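Local coordinates for protein esterase A (Caulobacter crescentus, PDB 5GKV) that probably hydrolyses ester bonds with a serine nucleophile, as a penicillin-binding protein homologue of the beta-lactamase family, at residues L204-G209 with A274-A279; G97-D102 with R183-R188; E200-D205 with R289-P294; E238-K243 with D309-Y314. One frame throughout, in Å; residues are numbered along the deposited sequence.

Interaction 1. Residues L204-G209 with A274-A279; sequences LDLWIG and ARLMGA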
loop_
_atom_site.group_PDB
_atom_site.type_symbol
_atom_site.label_atom_id
_atom_site.label_comp_id
_atom_site.label_asym_id
_atom_site.label_seq_id
_atom_site.Cartn_x
_atom_site.Cartn_y
_atom_site.Cartn_z
ATOM N N LEU A 204 10.161 -6.899 -12.004
ATOM C CA LEU A 204 8.904 -6.832 -11.268
ATOM C C LEU A 204 7.917 -5.965 -12.037
ATOM O O LEU A 204 8.236 -4.830 -12.400
ATOM C CB LEU A 204 9.110 -6.264 -9.860
ATOM C CG LEU A 204 10.072 -7.076 -8.978
ATOM C CD1 LEU A 204 10.315 -6.395 -7.660
ATOM C CD2 LEU A 204 9.533 -8.469 -8.734
ATOM N N ASP A 205 6.710 -6.495 -12.265
ATOM C CA ASP A 205 5.675 -5.743 -12.975
ATOM C C ASP A 205 4.918 -4.875 -11.967
ATOM O O ASP A 205 3.770 -5.137 -11.595
ATOM C CB ASP A 205 4.746 -6.694 -13.732
ATOM C CG ASP A 205 4.050 -6.016 -14.889
ATOM O OD1 ASP A 205 4.346 -4.822 -15.169
ATOM O OD2 ASP A 205 3.231 -6.679 -15.548
ATOM N N LEU A 206 5.605 -3.816 -11.532
ATOM C CA LEU A 206 5.138 -2.935 -10.469
ATOM C C LEU A 206 5.641 -1.532 -10.773
ATOM O O LEU A 206 6.815 -1.354 -11.128
ATOM C CB LEU A 206 5.637 -3.419 -9.097
ATOM C CG LEU A 206 5.647 -2.365 -7.979
ATOM C CD1 LEU A 206 4.218 -1.979 -7.542
ATOM C CD2 LEU A 206 6.506 -2.808 -6.787
ATOM N N TRP A 207 4.754 -0.546 -10.638
ATOM C CA TRP A 207 4.992 0.796 -11.144
ATOM C C TRP A 207 4.390 1.830 -10.204
ATOM O O TRP A 207 3.266 1.663 -9.722
ATOM C CB TRP A 207 4.343 0.993 -12.522
ATOM C CG TRP A 207 4.627 -0.067 -13.519
ATOM C CD1 TRP A 207 4.155 -1.352 -13.524
ATOM C CD2 TRP A 207 5.435 0.066 -14.701
ATOM N NE1 TRP A 207 4.636 -2.035 -14.616
ATOM C CE2 TRP A 207 5.419 -1.190 -15.360
ATOM C CE3 TRP A 207 6.166 1.119 -15.264
ATOM C CZ2 TRP A 207 6.103 -1.416 -16.548
ATOM C CZ3 TRP A 207 6.850 0.891 -16.447
ATOM C CH2 TRP A 207 6.812 -0.368 -17.077
ATOM N N ILE A 208 5.110 2.924 -9.983
ATOM C CA ILE A 208 4.517 4.142 -9.437
ATOM C C ILE A 208 4.805 5.234 -10.457
ATOM O O ILE A 208 5.969 5.608 -10.663
ATOM C CB ILE A 208 5.067 4.499 -8.050
ATOM C CG1 ILE A 208 4.738 3.385 -7.042
ATOM C CG2 ILE A 208 4.482 5.829 -7.580
ATOM C CD1 ILE A 208 5.313 3.640 -5.626
ATOM N N GLY A 209 3.751 5.716 -11.119
ATOM C CA GLY A 209 3.913 6.484 -12.339
ATOM C C GLY A 209 3.976 5.561 -13.543
ATOM O O GLY A 209 5.025 4.985 -13.842
ATOM N N ALA A 274 3.947 -9.971 -4.327
ATOM C CA ALA A 274 4.331 -11.105 -3.490
ATOM C C ALA A 274 5.841 -11.296 -3.496
ATOM O O ALA A 274 6.436 -11.630 -2.462
ATOM C CB ALA A 274 3.613 -12.385 -3.957
ATOM N N ARG A 275 6.482 -11.082 -4.652
ATOM C CA ARG A 275 7.933 -11.194 -4.725
ATOM C C ARG A 275 8.612 -10.076 -3.941
ATOM O O ARG A 275 9.564 -10.330 -3.195
ATOM C CB ARG A 275 8.384 -11.188 -6.189
ATOM C CG ARG A 275 7.907 -12.402 -6.977
ATOM C CD ARG A 275 8.339 -12.348 -8.441
ATOM N NE ARG A 275 9.781 -12.209 -8.553
ATOM C CZ ARG A 275 10.404 -11.605 -9.565
ATOM N NH1 ARG A 275 9.703 -11.076 -10.565
ATOM N NH2 ARG A 275 11.731 -11.516 -9.571
ATOM N N LEU A 276 8.122 -8.839 -4.079
ATOM C CA LEU A 276 8.734 -7.719 -3.368
ATOM C C LEU A 276 8.606 -7.892 -1.860
ATOM O O LEU A 276 9.598 -7.783 -1.122
ATOM C CB LEU A 276 8.115 -6.391 -3.829
ATOM C CG LEU A 276 8.711 -5.132 -3.174
ATOM C CD1 LEU A 276 10.182 -4.985 -3.527
ATOM C CD2 LEU A 276 7.948 -3.898 -3.594
ATOM N N MET A 277 7.384 -8.162 -1.372
ATOM C CA MET A 277 7.218 -8.428 0.049
ATOM C C MET A 277 7.941 -9.704 0.459
ATOM O O MET A 277 8.373 -9.822 1.612
ATOM C CB MET A 277 5.732 -8.526 0.416
ATOM C CG MET A 277 4.924 -7.267 0.149
ATOM S SD MET A 277 5.572 -5.770 0.931
ATOM C CE MET A 277 4.992 -6.062 2.609
ATOM N N GLY A 278 8.086 -10.657 -0.469
ATOM C CA GLY A 278 8.846 -11.865 -0.175
ATOM C C GLY A 278 10.283 -11.577 0.223
ATOM O O GLY A 278 10.843 -12.248 1.096
ATOM N N ALA A 279 10.898 -10.568 -0.403
ATOM C CA ALA A 279 12.245 -10.178 -0.006
ATOM C C ALA A 279 12.280 -9.730 1.451
ATOM O O ALA A 279 13.214 -10.065 2.189
ATOM C CB ALA A 279 12.774 -9.075 -0.924
#

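Interaction 2. Residues G97-D102 with R183-R188; sequences GRLAYD and RRVDGR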
loop_
_atom_site.group_PDB
_atom_site.type_symbol
_atom_site.label_atom_id
_atom_site.label_comp_id
_atom_site.label_asym_id
_atom_site.label_seq_id
_atom_site.Cartn_x
_atom_site.Cartn_y
_atom_site.Cartn_z
ATOM N N GLY A 97 21.758 4.455 5.848
ATOM C CA GLY A 97 22.367 5.541 6.598
ATOM C C GLY A 97 22.230 6.916 5.984
ATOM O O GLY A 97 22.979 7.819 6.352
ATOM N N ARG A 98 21.292 7.115 5.065
ATOM C CA ARG A 98 21.073 8.419 4.457
ATOM C C ARG A 98 19.983 9.220 5.165
ATOM O O ARG A 98 19.758 10.378 4.819
ATOM C CB ARG A 98 20.716 8.255 2.978
ATOM C CG ARG A 98 21.777 7.525 2.158
ATOM C CD ARG A 98 21.467 7.610 0.671
ATOM N NE ARG A 98 21.744 8.963 0.202
ATOM C CZ ARG A 98 21.481 9.406 -1.027
ATOM N NH1 ARG A 98 20.921 8.604 -1.939
ATOM N NH2 ARG A 98 21.778 10.665 -1.350
ATOM N N LEU A 99 19.320 8.623 6.146
ATOM C CA LEU A 99 18.134 9.136 6.819
ATOM C C LEU A 99 17.992 8.310 8.078
ATOM O O LEU A 99 18.462 7.172 8.122
ATOM C CB LEU A 99 16.883 9.000 5.930
ATOM C CG LEU A 99 15.538 9.599 6.366
ATOM C CD1 LEU A 99 15.604 11.112 6.302
ATOM C CD2 LEU A 99 14.398 9.062 5.479
ATOM N N ALA A 100 17.381 8.888 9.105
ATOM C CA ALA A 100 17.138 8.170 10.348
ATOM C C ALA A 100 15.669 8.310 10.698
ATOM O O ALA A 100 15.068 9.355 10.437
ATOM C CB ALA A 100 18.014 8.689 11.498
ATOM N N TYR A 101 15.088 7.244 11.257
ATOM C CA TYR A 101 13.662 7.274 11.578
ATOM C C TYR A 101 13.343 8.325 12.631
ATOM O O TYR A 101 12.240 8.878 12.635
ATOM C CB TYR A 101 13.191 5.900 12.046
ATOM C CG TYR A 101 12.831 4.960 10.905
ATOM C CD1 TYR A 101 11.919 5.346 9.936
ATOM C CD2 TYR A 101 13.393 3.691 10.811
ATOM C CE1 TYR A 101 11.581 4.512 8.894
ATOM C CE2 TYR A 101 13.059 2.823 9.749
ATOM C CZ TYR A 101 12.146 3.250 8.807
ATOM O OH TYR A 101 11.786 2.449 7.763
ATOM N N ASP A 102 14.277 8.622 13.532
ATOM C CA ASP A 102 14.007 9.620 14.562
ATOM C C ASP A 102 14.538 11.000 14.185
ATOM O O ASP A 102 14.583 11.898 15.033
ATOM C CB ASP A 102 14.570 9.156 15.914
ATOM C CG ASP A 102 16.089 9.018 15.909
ATOM O OD1 ASP A 102 16.717 9.158 14.832
ATOM O OD2 ASP A 102 16.652 8.759 16.994
ATOM N N ARG A 183 12.437 12.202 -2.013
ATOM C CA ARG A 183 12.999 12.998 -3.104
ATOM C C ARG A 183 14.139 13.890 -2.614
ATOM O O ARG A 183 15.207 13.960 -3.237
ATOM C CB ARG A 183 11.887 13.835 -3.753
ATOM C CG ARG A 183 12.227 14.445 -5.107
ATOM C CD ARG A 183 11.110 15.392 -5.610
ATOM N NE ARG A 183 10.959 16.573 -4.755
ATOM C CZ ARG A 183 11.908 17.494 -4.561
ATOM N NH1 ARG A 183 13.090 17.381 -5.164
ATOM N NH2 ARG A 183 11.679 18.527 -3.753
ATOM N N ARG A 184 13.937 14.565 -1.484
ATOM C CA ARG A 184 14.972 15.458 -0.969
ATOM C C ARG A 184 16.215 14.705 -0.516
ATOM O O ARG A 184 17.323 15.253 -0.586
ATOM C CB ARG A 184 14.414 16.287 0.176
ATOM C CG ARG A 184 13.210 17.079 -0.257
ATOM C CD ARG A 184 13.230 18.463 0.254
ATOM N NE ARG A 184 12.030 19.175 -0.161
ATOM C CZ ARG A 184 11.826 20.465 0.070
ATOM N NH1 ARG A 184 12.760 21.164 0.705
ATOM N NH2 ARG A 184 10.694 21.047 -0.326
ATOM N N VAL A 185 16.069 13.466 -0.057
ATOM C CA VAL A 185 17.233 12.715 0.407
ATOM C C VAL A 185 17.895 11.955 -0.735
ATOM O O VAL A 185 19.103 12.077 -0.969
ATOM C CB VAL A 185 16.840 11.769 1.563
ATOM C CG1 VAL A 185 17.985 10.811 1.870
ATOM C CG2 VAL A 185 16.492 12.580 2.796
ATOM N N ASP A 186 17.112 11.168 -1.468
ATOM C CA ASP A 186 17.665 10.352 -2.541
ATOM C C ASP A 186 17.997 11.193 -3.767
ATOM O O ASP A 186 19.004 10.949 -4.439
ATOM C CB ASP A 186 16.679 9.231 -2.907
ATOM C CG ASP A 186 17.117 8.448 -4.136
ATOM O OD1 ASP A 186 16.989 8.971 -5.264
ATOM O OD2 ASP A 186 17.582 7.300 -3.965
ATOM N N GLY A 187 17.160 12.173 -4.088
ATOM C CA GLY A 187 17.362 12.926 -5.311
ATOM C C GLY A 187 16.346 12.617 -6.395
ATOM O O GLY A 187 15.908 13.514 -7.123
ATOM N N ARG A 188 15.960 11.350 -6.508
ATOM C CA ARG A 188 14.986 10.896 -7.489
ATOM C C ARG A 188 13.597 10.806 -6.851
ATOM O O ARG A 188 13.456 10.731 -5.631
ATOM C CB ARG A 188 15.373 9.518 -8.039
ATOM C CG ARG A 188 16.763 9.416 -8.680
ATOM C CD ARG A 188 17.205 7.953 -8.829
ATOM N NE ARG A 188 17.394 7.302 -7.533
ATOM C CZ ARG A 188 17.649 6.006 -7.381
ATOM N NH1 ARG A 188 17.737 5.223 -8.447
ATOM N NH2 ARG A 188 17.812 5.493 -6.169
#

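Interaction 3. Residues E200-D205 with R289-P294; sequences EPLGLD and RSLITP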
loop_
_atom_site.group_PDB
_atom_site.type_symbol
_atom_site.label_atom_id
_atom_site.label_comp_id
_atom_site.label_asym_id
_atom_site.label_seq_id
_atom_site.Cartn_x
_atom_site.Cartn_y
_atom_site.Cartn_z
ATOM N N GLU A 200 13.129 -2.711 -12.570
ATOM C CA GLU A 200 13.856 -3.070 -13.790
ATOM C C GLU A 200 14.873 -4.180 -13.548
ATOM O O GLU A 200 14.824 -5.188 -14.269
ATOM C CB GLU A 200 14.483 -1.819 -14.420
ATOM C CG GLU A 200 13.507 -1.048 -15.312
ATOM C CD GLU A 200 14.038 0.307 -15.781
ATOM O OE1 GLU A 200 15.198 0.657 -15.454
ATOM O OE2 GLU A 200 13.282 1.028 -16.475
ATOM N N PRO A 201 15.778 -4.103 -12.570
ATOM C CA PRO A 201 16.757 -5.197 -12.420
ATOM C C PRO A 201 16.134 -6.533 -12.087
ATOM O O PRO A 201 16.636 -7.567 -12.543
ATOM C CB PRO A 201 17.660 -4.718 -11.273
ATOM C CG PRO A 201 17.441 -3.268 -11.183
ATOM C CD PRO A 201 16.051 -3.001 -11.631
ATOM N N LEU A 202 15.057 -6.554 -11.305
ATOM C CA LEU A 202 14.481 -7.810 -10.848
ATOM C C LEU A 202 13.284 -8.267 -11.685
ATOM O O LEU A 202 12.701 -9.311 -11.379
ATOM C CB LEU A 202 14.091 -7.693 -9.364
ATOM C CG LEU A 202 15.286 -7.508 -8.409
ATOM C CD1 LEU A 202 14.855 -7.326 -6.952
ATOM C CD2 LEU A 202 16.250 -8.683 -8.534
ATOM N N GLY A 203 12.920 -7.524 -12.733
ATOM C CA GLY A 203 11.779 -7.852 -13.569
ATOM C C GLY A 203 10.452 -7.906 -12.828
ATOM O O GLY A 203 9.686 -8.860 -12.986
ATOM N N LEU A 204 10.161 -6.899 -12.004
ATOM C CA LEU A 204 8.904 -6.832 -11.268
ATOM C C LEU A 204 7.917 -5.965 -12.037
ATOM O O LEU A 204 8.236 -4.830 -12.400
ATOM C CB LEU A 204 9.110 -6.264 -9.860
ATOM C CG LEU A 204 10.072 -7.076 -8.978
ATOM C CD1 LEU A 204 10.315 -6.395 -7.660
ATOM C CD2 LEU A 204 9.533 -8.469 -8.734
ATOM N N ASP A 205 6.710 -6.495 -12.265
ATOM C CA ASP A 205 5.675 -5.743 -12.975
ATOM C C ASP A 205 4.918 -4.875 -11.967
ATOM O O ASP A 205 3.770 -5.137 -11.595
ATOM C CB ASP A 205 4.746 -6.694 -13.732
ATOM C CG ASP A 205 4.050 -6.016 -14.889
ATOM O OD1 ASP A 205 4.346 -4.822 -15.169
ATOM O OD2 ASP A 205 3.231 -6.679 -15.548
ATOM N N ARG A 289 19.577 -10.668 -4.822
ATOM C CA ARG A 289 19.954 -9.262 -4.705
ATOM C C ARG A 289 19.468 -8.721 -3.362
ATOM O O ARG A 289 18.275 -8.799 -3.058
ATOM C CB ARG A 289 19.369 -8.447 -5.861
ATOM C CG ARG A 289 19.620 -6.944 -5.760
ATOM C CD ARG A 289 19.105 -6.187 -6.987
ATOM N NE ARG A 289 19.680 -6.704 -8.227
ATOM C CZ ARG A 289 20.470 -6.009 -9.041
ATOM N NH1 ARG A 289 20.777 -4.748 -8.759
ATOM N NH2 ARG A 289 20.945 -6.575 -10.145
ATOM N N SER A 290 20.387 -8.179 -2.558
ATOM C CA SER A 290 20.011 -7.586 -1.277
ATOM C C SER A 290 19.334 -6.230 -1.490
ATOM O O SER A 290 19.950 -5.296 -2.015
ATOM C CB SER A 290 21.239 -7.426 -0.379
ATOM O OG SER A 290 20.862 -6.916 0.896
ATOM N N LEU A 291 18.062 -6.126 -1.099
ATOM C CA LEU A 291 17.351 -4.850 -1.128
ATOM C C LEU A 291 17.499 -4.059 0.163
ATOM O O LEU A 291 17.395 -2.829 0.140
ATOM C CB LEU A 291 15.856 -5.080 -1.383
ATOM C CG LEU A 291 15.544 -5.755 -2.712
ATOM C CD1 LEU A 291 14.051 -5.925 -2.887
ATOM C CD2 LEU A 291 16.131 -4.917 -3.829
ATOM N N ILE A 292 17.737 -4.742 1.280
ATOM C CA ILE A 292 17.747 -4.134 2.607
ATOM C C ILE A 292 18.308 -5.179 3.567
ATOM O O ILE A 292 18.209 -6.383 3.300
ATOM C CB ILE A 292 16.326 -3.684 3.007
ATOM C CG1 ILE A 292 16.325 -2.929 4.337
ATOM C CG2 ILE A 292 15.371 -4.899 3.075
ATOM C CD1 ILE A 292 15.019 -2.184 4.627
ATOM N N THR A 293 18.911 -4.746 4.677
ATOM C CA THR A 293 19.416 -5.699 5.662
ATOM C C THR A 293 18.310 -6.166 6.602
ATOM O O THR A 293 17.281 -5.501 6.753
ATOM C CB THR A 293 20.548 -5.076 6.488
ATOM O OG1 THR A 293 20.001 -4.179 7.473
ATOM C CG2 THR A 293 21.528 -4.338 5.587
ATOM N N PRO A 294 18.499 -7.316 7.256
ATOM C CA PRO A 294 17.540 -7.724 8.303
ATOM C C PRO A 294 17.335 -6.668 9.373
ATOM O O PRO A 294 16.201 -6.439 9.820
ATOM C CB PRO A 294 18.177 -8.997 8.875
ATOM C CG PRO A 294 18.968 -9.573 7.710
ATOM C CD PRO A 294 19.463 -8.385 6.917
#

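Interaction 4. Residues E238-K243 with D309-Y314; sequences EAAFFK and DLVLPY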
loop_
_atom_site.group_PDB
_atom_site.type_symbol
_atom_site.label_atom_id
_atom_site.label_comp_id
_atom_site.label_asym_id
_atom_site.label_seq_id
_atom_site.Cartn_x
_atom_site.Cartn_y
_atom_site.Cartn_z
ATOM N N GLU A 238 -13.047 13.737 8.683
ATOM C CA GLU A 238 -13.686 14.707 7.794
ATOM C C GLU A 238 -12.730 15.192 6.709
ATOM O O GLU A 238 -13.054 15.155 5.514
ATOM C CB GLU A 238 -14.183 15.910 8.592
ATOM C CG GLU A 238 -15.480 15.712 9.315
ATOM C CD GLU A 238 -16.648 16.310 8.556
ATOM O OE1 GLU A 238 -17.794 15.894 8.834
ATOM O OE2 GLU A 238 -16.413 17.185 7.685
ATOM N N ALA A 239 -11.556 15.685 7.115
ATOM C CA ALA A 239 -10.591 16.190 6.144
ATOM C C ALA A 239 -10.061 15.067 5.255
ATOM O O ALA A 239 -9.836 15.273 4.052
ATOM C CB ALA A 239 -9.445 16.901 6.863
ATOM N N ALA A 240 -9.865 13.871 5.824
ATOM C CA ALA A 240 -9.231 12.790 5.065
ATOM C C ALA A 240 -10.135 12.284 3.952
ATOM O O ALA A 240 -9.662 11.980 2.850
ATOM C CB ALA A 240 -8.854 11.624 5.984
ATOM N N PHE A 241 -11.435 12.166 4.215
ATOM C CA PHE A 241 -12.306 11.425 3.305
ATOM C C PHE A 241 -13.540 12.174 2.821
ATOM O O PHE A 241 -14.074 11.803 1.772
ATOM C CB PHE A 241 -12.763 10.110 3.958
ATOM C CG PHE A 241 -11.739 9.001 3.875
ATOM C CD1 PHE A 241 -11.449 8.396 2.661
ATOM C CD2 PHE A 241 -11.055 8.575 5.004
ATOM C CE1 PHE A 241 -10.507 7.382 2.579
ATOM C CE2 PHE A 241 -10.114 7.561 4.922
ATOM C CZ PHE A 241 -9.846 6.965 3.707
ATOM N N PHE A 242 -13.999 13.221 3.507
ATOM C CA PHE A 242 -15.347 13.718 3.254
ATOM C C PHE A 242 -15.384 15.133 2.688
ATOM O O PHE A 242 -16.450 15.758 2.672
ATOM C CB PHE A 242 -16.176 13.612 4.532
ATOM C CG PHE A 242 -16.425 12.199 4.958
ATOM C CD1 PHE A 242 -17.365 11.418 4.298
ATOM C CD2 PHE A 242 -15.724 11.642 6.013
ATOM C CE1 PHE A 242 -17.598 10.112 4.679
ATOM C CE2 PHE A 242 -15.954 10.329 6.403
ATOM C CZ PHE A 242 -16.888 9.566 5.733
ATOM N N LYS A 243 -14.268 15.641 2.204
ATOM C CA LYS A 243 -14.269 16.939 1.553
ATOM C C LYS A 243 -14.351 16.761 0.047
ATOM O O LYS A 243 -13.997 15.702 -0.483
ATOM C CB LYS A 243 -13.006 17.729 1.913
ATOM C CG LYS A 243 -12.853 18.014 3.394
ATOM C CD LYS A 243 -14.044 18.819 3.904
ATOM C CE LYS A 243 -13.834 19.307 5.330
ATOM N NZ LYS A 243 -15.007 20.117 5.778
ATOM N N ASP A 309 -7.651 4.095 15.597
ATOM C CA ASP A 309 -7.250 5.127 14.657
ATOM C C ASP A 309 -8.354 6.165 14.539
ATOM O O ASP A 309 -9.543 5.833 14.566
ATOM C CB ASP A 309 -6.942 4.510 13.291
ATOM C CG ASP A 309 -6.206 5.464 12.374
ATOM O OD1 ASP A 309 -4.960 5.441 12.367
ATOM O OD2 ASP A 309 -6.876 6.214 11.636
ATOM N N LEU A 310 -7.957 7.435 14.419
ATOM C CA LEU A 310 -8.936 8.511 14.335
ATOM C C LEU A 310 -9.691 8.513 13.013
ATOM O O LEU A 310 -10.772 9.112 12.929
ATOM C CB LEU A 310 -8.255 9.866 14.539
ATOM C CG LEU A 310 -7.535 10.066 15.873
ATOM C CD1 LEU A 310 -6.662 11.329 15.854
ATOM C CD2 LEU A 310 -8.595 10.120 16.986
ATOM N N VAL A 311 -9.156 7.857 11.985
ATOM C CA VAL A 311 -9.702 7.909 10.635
ATOM C C VAL A 311 -10.209 6.541 10.184
ATOM O O VAL A 311 -11.367 6.396 9.785
ATOM C CB VAL A 311 -8.661 8.473 9.633
ATOM C CG1 VAL A 311 -9.208 8.445 8.214
ATOM C CG2 VAL A 311 -8.261 9.905 10.025
ATOM N N LEU A 312 -9.361 5.528 10.247
ATOM C CA LEU A 312 -9.816 4.178 9.938
ATOM C C LEU A 312 -10.504 3.586 11.162
ATOM O O LEU A 312 -9.975 3.686 12.274
ATOM C CB LEU A 312 -8.653 3.291 9.490
ATOM C CG LEU A 312 -7.952 3.753 8.206
ATOM C CD1 LEU A 312 -6.737 2.875 7.881
ATOM C CD2 LEU A 312 -8.904 3.775 7.023
ATOM N N PRO A 313 -11.679 3.018 11.010
ATOM C CA PRO A 313 -12.463 2.560 12.174
ATOM C C PRO A 313 -11.999 1.206 12.704
ATOM O O PRO A 313 -12.751 0.217 12.712
ATOM C CB PRO A 313 -13.892 2.520 11.610
ATOM C CG PRO A 313 -13.721 2.221 10.155
ATOM C CD PRO A 313 -12.436 2.935 9.745
ATOM N N TYR A 314 -10.753 1.165 13.180
ATOM C CA TYR A 314 -10.103 -0.060 13.627
ATOM C C TYR A 314 -9.059 0.272 14.675
ATOM O O TYR A 314 -8.495 1.371 14.688
ATOM C CB TYR A 314 -9.381 -0.806 12.486
ATOM C CG TYR A 314 -10.240 -1.214 11.304
ATOM C CD1 TYR A 314 -10.756 -2.502 11.196
ATOM C CD2 TYR A 314 -10.487 -0.322 10.273
ATOM C CE1 TYR A 314 -11.530 -2.872 10.099
ATOM C CE2 TYR A 314 -11.246 -0.677 9.182
ATOM C CZ TYR A 314 -11.768 -1.954 9.098
ATOM O OH TYR A 314 -12.525 -2.293 7.995
#

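Interaction 1. Residues L204-G209 with A274-A279
Leu204 meets Arg275 through a single methyl, CD2, which lies over one face of the guanidinium, offset toward its rim and 3.2 Å from Arg275 NH1. With CG beside the backbone N (chi1 -60°), the Leu204 chain brings CD2 close to the helix, while CD1 makes a looser approach to Leu276 CD1 at 4.4 Å. Asp205, centre of an inverse gamma turn, instead serves its own strand: OD1 accepts a nearly straight bond (172°) from Trp207 NE1, in the plane of the indole, and OD2 pairs with Arg217. Leu206 begins strand 206-208, an outer strand of the small three-stranded antiparallel sheet of this beta-lactamase-like fold, and its CB points at helix 270-281. Its CD2 touches Leu276 CD2 at 3.7 Å, the two leucines meeting at about a right angle. Cys199 of helix 190-202 also packs on Leu206, and Leu88 of helix 82-95 on Leu276. Arg275 spends its polar end on Asp287, by a salt bridge from NH2, and on the carbonyls of Leu202 and Gly203. The chemistry is thus divided: edge nitrogens hold the charge and backbone partners, and one face of the cation packs against a leucine methyl.

Interaction 2. Residues G97-D102 with R183-R188
This is a partly buried, mixed contact, apolar round Val185 and polar at the Arg98 end, in which the loop after helix 82-95 leans on the C-terminal end of helix 173-186. Val185 is its centre and touches both neighbours on the loop. Its CG1, anti to the backbone N (chi1 170°), sits 3.5 Å from Arg98 O and also reaches Arg98 CB, while CG2 meets Leu99 CD1 at 3.9 Å, with the Leu99 and Val185 side chains at about a right angle. Leu93 of helix 82-95 covers Val185 as well, and Leu99 continues inward onto Val94 and Val122.

Both helices end at a glycine with positive phi: Gly97 closes helix 82-95 in a Schellman motif, and Gly187 follows helix 173-186. Both endings lie beside this contact, in the helical region of the beta-lactamase-like fold. Beyond Val185, the Arg98 chain bends at chi3 and lays its guanidinium alongside the last helical turn, with Val185 O over one face, 3.0 Å from Arg98 NH2 but at a poor angle for a hydrogen bond. Asp186 OD2 stays 4.1 Å from Arg98 NH1, beyond a salt bridge, and its carboxylate is engaged by Arg188. That arginine grips it side-on through NE and NH2, both on syn lone pairs and in the guanidinium plane, while Arg188 N takes the anti lone pair of Asp186 OD1, 2.9 Å away, forming an Asx turn.

Interaction 3. Residues E200-D205 with R289-P294
Leu202 and Leu291 meet tip to tip at the inner side of this contact, Leu202 CD1 lying 4.1 Å from Leu291 CD2. Here the end of helix 190-202, closed at Gly203 by a Schellman motif, approaches the small two-stranded antiparallel hairpin of strands 285-286 and 289-290 and the residues that follow it, in a beta-lactamase-like fold.

The Leu291 side is buried and closely surrounded. Although the CB of Leu291 does not aim at the helix, CG lies beside the backbone N (chi1 -61°) and the side chain extends to bring CD2 up to Leu202. Around this pair, Leu276 and Ala279 of helix 270-281 and Ile198 pack on Leu291, and Leu286 of the hairpin packs on Leu202.

Toward solvent the contact is carried by Arg289 and Pro201, both exposed. The aliphatic part of Arg289 crosses the Leu202 side chain, whose CD2 is about equally distant from CB, CD and NE of the arginine, 4.0 Å from Arg289 NE. A bend at chi3 (-56°) then turns one face of the guanidinium to Pro201. This is contact with the face of the cation and uses none of its N-H groups. Pro201 CB stands over the centre of that guanidinium, 3.8 Å from Arg289 CZ.

Interaction 4. Residues E238-K243 with D309-Y314
A single methyl, Val311 CG1, receives both the ring edge of Phe241 and the CB of Ala240, so one branch of one valine carries most of the contact between helix 235-241 and the loop 309-314. The methyl lies close to the plane of the Phe241 ring, at its edge, 3.5 Å from Phe241 CE2 and slightly farther from CD2. The ring is therefore met along its rim, not stacked upon. Phe241 CG stands beside the backbone N (chi1 -81°), which carries the ring away from the helix and toward the loop. Ala240, one residue earlier, contributes its CB at 3.9 Å from Val311 CG1, and Leu312 CD2 lies farther off, 4.5 Å from Phe241 CE2. Phe230 meets the Phe241 ring from another part of the chain, and Ala236, one helical turn before Ala240, also packs on Val311.

Asp309 braces the loop from within. Its OD2 accepts from Val311 N at 2.8 Å and from Leu312 N at 2.9 Å, the two donors lying on opposite faces of the carboxylate plane, each about 30° out of it on the anti side. Tyr169 N is a further donor to OD2, while OD1 bonds to Ser167 OG. With so many donors around it, this buried carboxylate is probably stabilised as the anion. The backbone pair Asp309 N to Tyr314 O closes the loop, and an inverse gamma turn centred on Pro313 leads toward strand 315-318. Successive amides gathered by one aspartate oxygen are typical of the Asx turn and the wider Asx motif, which here present Val311 to the helix.

All four contacts belong to one beta-lactamase-like fold. Interactions 1 and 3 form a continuous patch: their centres are 9 Å apart, they share Leu204 and Asp205, and helix 270-281 serves both, since its Leu276 and Ala279 pack on Leu291. Interaction 2 closes along the chain before either opens. Its centre is about 19 Å from that of interaction 3, and its helix 173-186 directly precedes helix 190-202. Interaction 4 lies across the chain's centre from interactions 1 and 3, 28 and 34 Å away between centres, yet its segments alternate with theirs, so distant sides of the molecule are interleaved in sequence.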